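Local coordinates for protein 3-isopropylmalate dehydratase small subunit (Campylobacter jejuni, PDB 3Q3W) that is the small subunit of isopropylmalate isomerase, the enzyme that interconverts 2-isopropylmalate and 3-isopropylmalate through 2-isopropylmaleate, at residues D23-I27 and I28-F32. Sequence-based numbering, arbitrary orientation.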
ATOM      1  N   ASP A  23      -7.018   7.779  -5.798  1.00 33.86           N
ATOM      2  CA  ASP A  23      -6.939   7.483  -7.200  1.00 33.78           C
ATOM      3  C   ASP A  23      -5.496   7.466  -7.753  1.00 31.43           C
ATOM      4  O   ASP A  23      -4.541   7.872  -7.092  1.00 29.48           O
ATOM      5  CB  ASP A  23      -7.877   8.423  -7.973  1.00 35.51           C
ATOM      6  CG  ASP A  23      -7.429   9.853  -7.953  1.00 36.91           C
ATOM      7  OD1 ASP A  23      -6.211  10.087  -8.026  1.00 38.73           O
ATOM      8  OD2 ASP A  23      -8.296  10.768  -7.911  1.00 42.74           O
ATOM      9  N   THR A  24      -5.376   6.996  -8.987  1.00 31.52           N
ATOM     10  CA  THR A  24      -4.112   6.686  -9.588  1.00 30.51           C
ATOM     11  C   THR A  24      -3.306   7.968  -9.723  1.00 30.18           C
ATOM     12  O   THR A  24      -2.092   7.934  -9.582  1.00 29.36           O
ATOM     13  CB  THR A  24      -4.293   5.885 -10.942  1.00 31.12           C
ATOM     14  OG1 THR A  24      -5.277   6.527 -11.764  1.00 31.25           O
ATOM     15  CG2 THR A  24      -4.750   4.460 -10.680  1.00 30.27           C
ATOM     16  N   ASP A  25      -3.966   9.103  -9.923  1.00 30.80           N
ATOM     17  CA  ASP A  25      -3.267  10.396  -9.934  1.00 31.93           C
ATOM     18  C   ASP A  25      -2.746  10.874  -8.586  1.00 31.01           C
ATOM     19  O   ASP A  25      -1.754  11.609  -8.520  1.00 31.27           O
ATOM     20  CB  ASP A  25      -4.145  11.521 -10.462  1.00 33.91           C
ATOM     21  CG  ASP A  25      -4.446  11.387 -11.912  1.00 38.04           C
ATOM     22  OD1 ASP A  25      -3.497  11.496 -12.736  1.00 39.75           O
ATOM     23  OD2 ASP A  25      -5.644  11.194 -12.220  1.00 44.44           O
ATOM     24  N   GLN A  26      -3.437  10.520  -7.519  1.00 30.82           N
ATOM     25  CA  GLN A  26      -2.926  10.780  -6.189  1.00 30.20           C
ATOM     26  C   GLN A  26      -1.741   9.889  -5.922  1.00 27.29           C
ATOM     27  O   GLN A  26      -0.790  10.322  -5.311  1.00 27.73           O
ATOM     28  CB  GLN A  26      -4.010  10.584  -5.145  1.00 30.83           C
ATOM     29  CG  GLN A  26      -5.184  11.520  -5.337  1.00 35.13           C
ATOM     30  CD  GLN A  26      -6.167  11.386  -4.205  1.00 37.94           C
ATOM     31  OE1 GLN A  26      -7.176  10.713  -4.303  1.00 40.06           O
ATOM     32  NE2 GLN A  26      -5.848  11.990  -3.116  1.00 39.33           N
ATOM     33  N   ILE A  27      -1.816   8.642  -6.343  1.00 26.29           N
ATOM     34  CA  ILE A  27      -0.699   7.704  -6.153  1.00 24.73           C
ATOM     35  C   ILE A  27       0.554   8.196  -6.912  1.00 23.63           C
ATOM     36  O   ILE A  27       1.629   8.261  -6.357  1.00 21.83           O
ATOM     37  CB  ILE A  27      -1.070   6.242  -6.544  1.00 25.29           C
ATOM     38  CG1 ILE A  27      -2.188   5.713  -5.631  1.00 25.62           C
ATOM     39  CG2 ILE A  27       0.146   5.284  -6.355  1.00 21.21           C
ATOM     40  CD1 ILE A  27      -2.894   4.449  -6.136  1.00 23.89           C
ATOM     41  N   ILE A  28       0.388   8.574  -8.180  1.00 23.40           N
ATOM     42  CA  ILE A  28       1.508   9.067  -8.965  1.00 23.20           C
ATOM     43  C   ILE A  28       0.969   9.842 -10.143  1.00 24.86           C
ATOM     44  O   ILE A  28       0.271   9.276 -10.999  1.00 25.53           O
ATOM     45  CB  ILE A  28       2.484   7.909  -9.452  1.00 22.97           C
ATOM     46  CG1 ILE A  28       3.635   8.488 -10.289  1.00 22.45           C
ATOM     47  CG2 ILE A  28       1.712   6.749 -10.122  1.00 21.28           C
ATOM     48  CD1 ILE A  28       4.897   7.594 -10.380  1.00 22.66           C
ATOM     49  N   PRO A  29       1.290  11.130 -10.178  1.00 25.26           N
ATOM     50  CA  PRO A  29       0.761  12.009 -11.180  1.00 26.35           C
ATOM     51  C   PRO A  29       1.346  11.728 -12.584  1.00 26.59           C
ATOM     52  O   PRO A  29       2.386  11.076 -12.716  1.00 26.49           O
ATOM     53  CB  PRO A  29       1.187  13.388 -10.674  1.00 25.55           C
ATOM     54  CG  PRO A  29       1.436  13.228  -9.276  1.00 26.97           C
ATOM     55  CD  PRO A  29       1.944  11.879  -9.091  1.00 24.51           C
ATOM     56  N   LYS A  30       0.660  12.248 -13.587  1.00 27.98           N
ATOM     57  CA  LYS A  30       0.902  11.928 -14.990  1.00 29.95           C
ATOM     58  C   LYS A  30       2.255  12.401 -15.503  1.00 29.47           C
ATOM     59  O   LYS A  30       2.785  11.797 -16.413  1.00 31.13           O
ATOM     60  CB  LYS A  30      -0.178  12.528 -15.888  1.00 32.38           C
ATOM     61  CG  LYS A  30      -1.584  11.981 -15.687  1.00 35.66           C
ATOM     62  CD  LYS A  30      -2.557  12.859 -16.494  1.00 43.13           C
ATOM     63  CE  LYS A  30      -3.968  12.260 -16.651  1.00 46.66           C
ATOM     64  NZ  LYS A  30      -3.952  10.868 -17.161  1.00 46.17           N
ATOM     65  N   GLN A  31       2.790  13.486 -14.953  1.00 28.42           N
ATOM     66  CA  GLN A  31       4.122  13.984 -15.337  1.00 29.08           C
ATOM     67  C   GLN A  31       5.336  13.036 -15.060  1.00 27.31           C
ATOM     68  O   GLN A  31       6.411  13.212 -15.629  1.00 25.93           O
ATOM     69  CB  GLN A  31       4.400  15.380 -14.725  1.00 30.31           C
ATOM     70  CG  GLN A  31       4.504  15.475 -13.225  1.00 30.79           C
ATOM     71  CD  GLN A  31       3.193  15.832 -12.536  1.00 33.42           C
ATOM     72  OE1 GLN A  31       2.140  15.435 -12.996  1.00 35.61           O
ATOM     73  NE2 GLN A  31       3.259  16.548 -11.411  1.00 28.95           N
ATOM     74  N   PHE A  32       5.124  12.002 -14.268  1.00 25.28           N
ATOM     75  CA  PHE A  32       6.200  11.048 -13.916  1.00 24.85           C
ATOM     76  C   PHE A  32       6.083   9.679 -14.564  1.00 24.27           C
ATOM     77  O   PHE A  32       6.772   8.742 -14.153  1.00 25.35           O
ATOM     78  CB  PHE A  32       6.181  10.836 -12.406  1.00 22.88           C
ATOM     79  CG  PHE A  32       6.347  12.118 -11.626  1.00 24.62           C
ATOM     80  CD1 PHE A  32       7.475  12.880 -11.760  1.00 27.53           C
ATOM     81  CD2 PHE A  32       5.347  12.578 -10.805  1.00 24.23           C
ATOM     82  CE1 PHE A  32       7.618  14.096 -11.034  1.00 29.78           C
ATOM     83  CE2 PHE A  32       5.488  13.775 -10.097  1.00 23.95           C
ATOM     84  CZ  PHE A  32       6.596  14.524 -10.217  1.00 23.96           C
TER
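D25 and K30 both turn CG away from their own carbonyl carbon, chi1 -68° and -65°, and this brings the carboxylate beside the lysine chain. D25 OD1 lies 3.6 Å from K30 CG, against the methylenes. The lysine bends at its last torsion, yet K30 NZ stays 4.5 Å from D25 OD1, too far for a salt bridge. The carboxylate instead pairs with R88, whose guanidinium also lies close to the K30 amine. D25 probably offsets part of this positive charge.

The backbone makes a single helical turn. At its start D23 and Q26 form a capping box: Q26 N donates to D23 OD1 at 2.9 Å, and D23 N donates to Q26 OE1 at 3.3 Å. At its end I28 N donates to T24 O at 2.9 Å, nearly straight at 164°. I28 then leaves helical geometry. P29 has no N-H to continue the pattern, and D25 O sits over one face of its ring, 3.7 Å from P29 CG.

I27 and I28 meet loosely through their CG2 methyls, 4.3 Å apart. Both side chains pack on helix 90-98, while P29 touches helix 47-50, so the turn bridges these two helices.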